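Local coordinates for protein R.Ecl18kI (Enterobacter cloacae, PDB 2GB7) that recognises the double-stranded DNA sequence 5'-CCNGG-3' as a type II restriction endonuclease, flips nucleotides out of the helix, and cleaves before the first C, at residues K122-I127 with A181-R186. The protein carries 1 engineered substitution. Residues are numbered along the deposited sequence; the frame is centred on the assembly and turned at random.
With nucleotides of chain B.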
loop_
_atom_site.group_PDB
_atom_site.type_symbol
_atom_site.label_atom_id
_atom_site.label_comp_id
_atom_site.label_asym_id
_atom_site.label_seq_id
_atom_site.Cartn_x
_atom_site.Cartn_y
_atom_site.Cartn_z
ATOM N N LYS F 122 -7.962 -1.735 -10.573
ATOM C CA LYS F 122 -9.136 -2.357 -11.169
ATOM C C LYS F 122 -9.108 -2.243 -12.718
ATOM O O LYS F 122 -9.452 -3.203 -13.438
ATOM C CB LYS F 122 -10.442 -1.805 -10.556
ATOM C CG LYS F 122 -11.722 -2.523 -11.117
ATOM C CD LYS F 122 -11.833 -4.002 -10.703
ATOM C CE LYS F 122 -12.907 -4.761 -11.501
ATOM N NZ LYS F 122 -12.407 -5.439 -12.772
ATOM N N GLU F 123 -8.670 -1.097 -13.203
ATOM C CA GLU F 123 -8.588 -0.878 -14.646
ATOM C C GLU F 123 -7.505 -1.763 -15.250
ATOM O O GLU F 123 -7.743 -2.374 -16.281
ATOM C CB GLU F 123 -8.332 0.597 -14.951
ATOM C CG GLU F 123 -9.570 1.424 -14.662
ATOM C CD GLU F 123 -9.401 2.890 -15.023
ATOM O OE1 GLU F 123 -8.553 3.219 -15.878
ATOM O OE2 GLU F 123 -10.124 3.706 -14.413
ATOM N N PHE F 124 -6.327 -1.865 -14.619
ATOM C CA PHE F 124 -5.239 -2.732 -15.163
ATOM C C PHE F 124 -5.737 -4.158 -15.220
ATOM O O PHE F 124 -5.587 -4.851 -16.218
ATOM C CB PHE F 124 -4.009 -2.600 -14.262
ATOM C CG PHE F 124 -2.780 -3.310 -14.753
ATOM C CD1 PHE F 124 -2.439 -3.362 -16.107
ATOM C CD2 PHE F 124 -1.937 -3.899 -13.810
ATOM C CE1 PHE F 124 -1.279 -4.030 -16.502
ATOM C CE2 PHE F 124 -0.775 -4.495 -14.177
ATOM C CZ PHE F 124 -0.447 -4.593 -15.545
ATOM N N GLU F 125 -6.345 -4.605 -14.126
ATOM C CA GLU F 125 -6.952 -5.926 -14.099
ATOM C C GLU F 125 -7.991 -6.147 -15.214
ATOM O O GLU F 125 -7.967 -7.219 -15.894
ATOM C CB GLU F 125 -7.572 -6.141 -12.712
ATOM C CG GLU F 125 -6.555 -6.169 -11.558
ATOM C CD GLU F 125 -7.132 -5.692 -10.214
ATOM O OE1 GLU F 125 -8.363 -5.785 -9.991
ATOM O OE2 GLU F 125 -6.334 -5.203 -9.380
ATOM N N SER F 126 -8.846 -5.140 -15.447
ATOM C CA SER F 126 -9.887 -5.211 -16.474
ATOM C C SER F 126 -9.255 -5.265 -17.857
ATOM O O SER F 126 -9.711 -5.982 -18.744
ATOM C CB SER F 126 -10.803 -4.006 -16.369
ATOM O OG SER F 126 -11.499 -4.043 -15.142
ATOM N N ILE F 127 -8.212 -4.462 -18.043
ATOM C CA ILE F 127 -7.486 -4.475 -19.321
ATOM C C ILE F 127 -6.911 -5.879 -19.594
ATOM O O ILE F 127 -6.985 -6.418 -20.720
ATOM C CB ILE F 127 -6.365 -3.426 -19.306
ATOM C CG1 ILE F 127 -6.989 -2.009 -19.355
ATOM C CG2 ILE F 127 -5.397 -3.686 -20.502
ATOM C CD1 ILE F 127 -5.972 -0.921 -19.055
ATOM N N ALA F 181 -1.938 -9.092 -10.749
ATOM C CA ALA F 181 -1.496 -7.865 -11.402
ATOM C C ALA F 181 -1.319 -6.777 -10.340
ATOM O O ALA F 181 -2.133 -6.685 -9.446
ATOM C CB ALA F 181 -2.528 -7.442 -12.378
ATOM N N LYS F 182 -0.241 -6.004 -10.465
ATOM C CA LYS F 182 0.045 -4.859 -9.624
ATOM C C LYS F 182 0.647 -3.824 -10.537
ATOM O O LYS F 182 1.663 -4.099 -11.152
ATOM C CB LYS F 182 1.066 -5.240 -8.533
ATOM C CG LYS F 182 0.462 -6.162 -7.477
ATOM C CD LYS F 182 1.450 -6.413 -6.351
ATOM C CE LYS F 182 0.836 -7.396 -5.323
ATOM N NZ LYS F 182 -0.489 -6.933 -4.792
ATOM N N THR F 183 0.040 -2.642 -10.632
ATOM C CA THR F 183 0.543 -1.634 -11.559
ATOM C C THR F 183 1.977 -1.241 -11.215
ATOM O O THR F 183 2.817 -1.110 -12.110
ATOM C CB THR F 183 -0.365 -0.394 -11.570
ATOM O OG1 THR F 183 -0.534 0.082 -10.228
ATOM C CG2 THR F 183 -1.712 -0.732 -12.201
ATOM N N THR F 184 2.231 -1.022 -9.916
ATOM C CA THR F 184 3.586 -0.819 -9.375
ATOM C C THR F 184 3.745 -1.813 -8.247
ATOM O O THR F 184 2.736 -2.292 -7.702
ATOM C CB THR F 184 3.805 0.599 -8.811
ATOM O OG1 THR F 184 2.730 0.947 -7.929
ATOM C CG2 THR F 184 3.890 1.634 -9.950
ATOM N N LEU F 185 4.991 -2.136 -7.927
ATOM C CA LEU F 185 5.323 -3.155 -6.916
ATOM C C LEU F 185 5.625 -2.607 -5.545
ATOM O O LEU F 185 5.197 -3.202 -4.552
ATOM C CB LEU F 185 6.498 -4.039 -7.365
ATOM C CG LEU F 185 6.262 -4.808 -8.662
ATOM C CD1 LEU F 185 7.367 -5.881 -8.921
ATOM C CD2 LEU F 185 4.900 -5.510 -8.658
ATOM N N ARG F 186 6.357 -1.487 -5.470
ATOM C CA ARG F 186 6.958 -1.067 -4.198
ATOM C C ARG F 186 7.453 -2.282 -3.401
ATOM O O ARG F 186 8.181 -3.137 -3.954
ATOM C CB ARG F 186 5.990 -0.178 -3.397
ATOM C CG ARG F 186 5.633 1.143 -4.109
ATOM C CD ARG F 186 6.866 2.064 -4.172
ATOM N NE ARG F 186 6.516 3.401 -4.652
ATOM C CZ ARG F 186 6.446 3.751 -5.931
ATOM N NH1 ARG F 186 6.739 2.875 -6.893
ATOM N NH2 ARG F 186 6.121 5.010 -6.255
ATOM P P DC B 4 -2.567 -2.475 -7.748
ATOM O OP1 DC B 4 -2.327 -2.559 -9.209
ATOM O OP2 DC B 4 -1.898 -3.438 -6.830
ATOM O "O5'" DC B 4 -2.210 -1.006 -7.247
ATOM C "C5'" DC B 4 -2.821 0.130 -7.839
ATOM C "C4'" DC B 4 -2.364 1.386 -7.136
ATOM O "O4'" DC B 4 -2.856 1.369 -5.774
ATOM C "C3'" DC B 4 -0.845 1.554 -7.045
ATOM O "O3'" DC B 4 -0.492 2.929 -7.219
ATOM C "C2'" DC B 4 -0.529 1.120 -5.624
ATOM C "C1'" DC B 4 -1.779 1.540 -4.866
ATOM N N1 DC B 4 -2.052 0.717 -3.679
ATOM C C2 DC B 4 -2.374 1.349 -2.464
ATOM O O2 DC B 4 -2.512 2.580 -2.436
ATOM N N3 DC B 4 -2.532 0.595 -1.354
ATOM C C4 DC B 4 -2.392 -0.736 -1.421
ATOM N N4 DC B 4 -2.498 -1.432 -0.283
ATOM C C5 DC B 4 -2.122 -1.405 -2.651
ATOM C C6 DC B 4 -1.961 -0.645 -3.744
ATOM P P DG B 6 -2.202 9.077 -7.792
ATOM O OP1 DG B 6 -3.255 8.350 -7.040
ATOM O OP2 DG B 6 -2.369 10.529 -8.066
ATOM O "O5'" DG B 6 -0.810 8.919 -7.038
ATOM C "C5'" DG B 6 -0.434 7.692 -6.414
ATOM C "C4'" DG B 6 0.915 7.857 -5.756
ATOM O "O4'" DG B 6 1.191 6.783 -4.831
ATOM C "C3'" DG B 6 2.103 7.895 -6.716
ATOM O "O3'" DG B 6 3.051 8.831 -6.210
ATOM C "C2'" DG B 6 2.674 6.493 -6.604
ATOM C "C1'" DG B 6 2.464 6.250 -5.131
ATOM N N9 DG B 6 2.490 4.873 -4.661
ATOM C C8 DG B 6 2.702 3.717 -5.375
ATOM N N7 DG B 6 2.692 2.647 -4.623
ATOM C C5 DG B 6 2.456 3.134 -3.343
ATOM C C6 DG B 6 2.350 2.456 -2.098
ATOM O O6 DG B 6 2.463 1.249 -1.867
ATOM N N1 DG B 6 2.091 3.342 -1.052
ATOM C C2 DG B 6 1.959 4.705 -1.185
ATOM N N2 DG B 6 1.694 5.398 -0.068
ATOM N N3 DG B 6 2.076 5.343 -2.332
ATOM C C4 DG B 6 2.318 4.502 -3.359
ATOM P P DG B 7 4.098 9.519 -7.208
ATOM O OP1 DG B 7 3.311 10.073 -8.338
ATOM O OP2 DG B 7 5.195 8.562 -7.477
ATOM O "O5'" DG B 7 4.680 10.731 -6.355
ATOM C "C5'" DG B 7 3.802 11.646 -5.713
ATOM C "C4'" DG B 7 4.248 11.885 -4.290
ATOM O "O4'" DG B 7 4.145 10.652 -3.537
ATOM C "C3'" DG B 7 5.691 12.359 -4.128
ATOM O "O3'" DG B 7 5.727 13.284 -3.036
ATOM C "C2'" DG B 7 6.439 11.077 -3.809
ATOM C "C1'" DG B 7 5.413 10.293 -3.009
ATOM N N9 DG B 7 5.533 8.841 -3.103
ATOM C C8 DG B 7 5.810 8.096 -4.222
ATOM N N7 DG B 7 5.819 6.809 -3.992
ATOM C C5 DG B 7 5.539 6.702 -2.639
ATOM C C6 DG B 7 5.414 5.554 -1.810
ATOM O O6 DG B 7 5.517 4.364 -2.122
ATOM N N1 DG B 7 5.132 5.902 -0.495
ATOM C C2 DG B 7 4.981 7.185 -0.031
ATOM N N2 DG B 7 4.709 7.315 1.273
ATOM N N3 DG B 7 5.089 8.262 -0.792
ATOM C C4 DG B 7 5.368 7.947 -2.073
#
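Phe-124, reaching out from helix 102-134, meets Ala-181 and Thr-183 where strand 177-181 runs out into a loop. With CG anti to the backbone N, a chi1 of -174° carries ring atoms CD2 and CE2 to the methyls of Ala-181 and Thr-183. Phe-124 CD2 lies 3.6 Å from Thr-183 CG2 and 3.9 Å from Ala-181 CB, and both methyls approach the ring obliquely. The Phe-124 and Thr-183 side chains run alongside in opposing senses; Phe-124 CB also touches the threonine methyl. This is the tight part: three buried residues and no hydrogen bond between the segments, hence apolar cohesion.

The Glu-125 side is looser: Glu-125 CG reaches Ala-181 CB only at 4.3 Å, and the residue, partly exposed, also packs on Asp-160 and a DNA sugar.

Beyond the apolar patch the loop grips DNA. Thr-183 N donates to OP1 of DC4 of chain B at 2.8 Å, nearly straight, and Thr-183 OG1 bonds another phosphate. The Thr-183 methyl touches both Phe-124 and the DC4 phosphate. Lys-182 CB turns away from the helix; NZ pairs with Glu-191, and its ion pair with a phosphate is long and weak. Further along, Arg-186 reads a base: NE donates to O6 of DG7 of chain B at 2.9 Å, bent to 142°, and NH2 to N7 of the same guanine at 170°, while C8 of DG6 of chain B lies over one guanidinium face, offset toward the rim.

Helix 102-134 thus packs against the end of a central strand of the mixed sheet, with Asp-160 and Lys-182 close by, consistent with a PDDEXK nuclease core. The chemistry implies a division of labour: methyl-to-ring packing joins helix to loop, leaving backbone N-H and side-chain donors to hold phosphate and guanine.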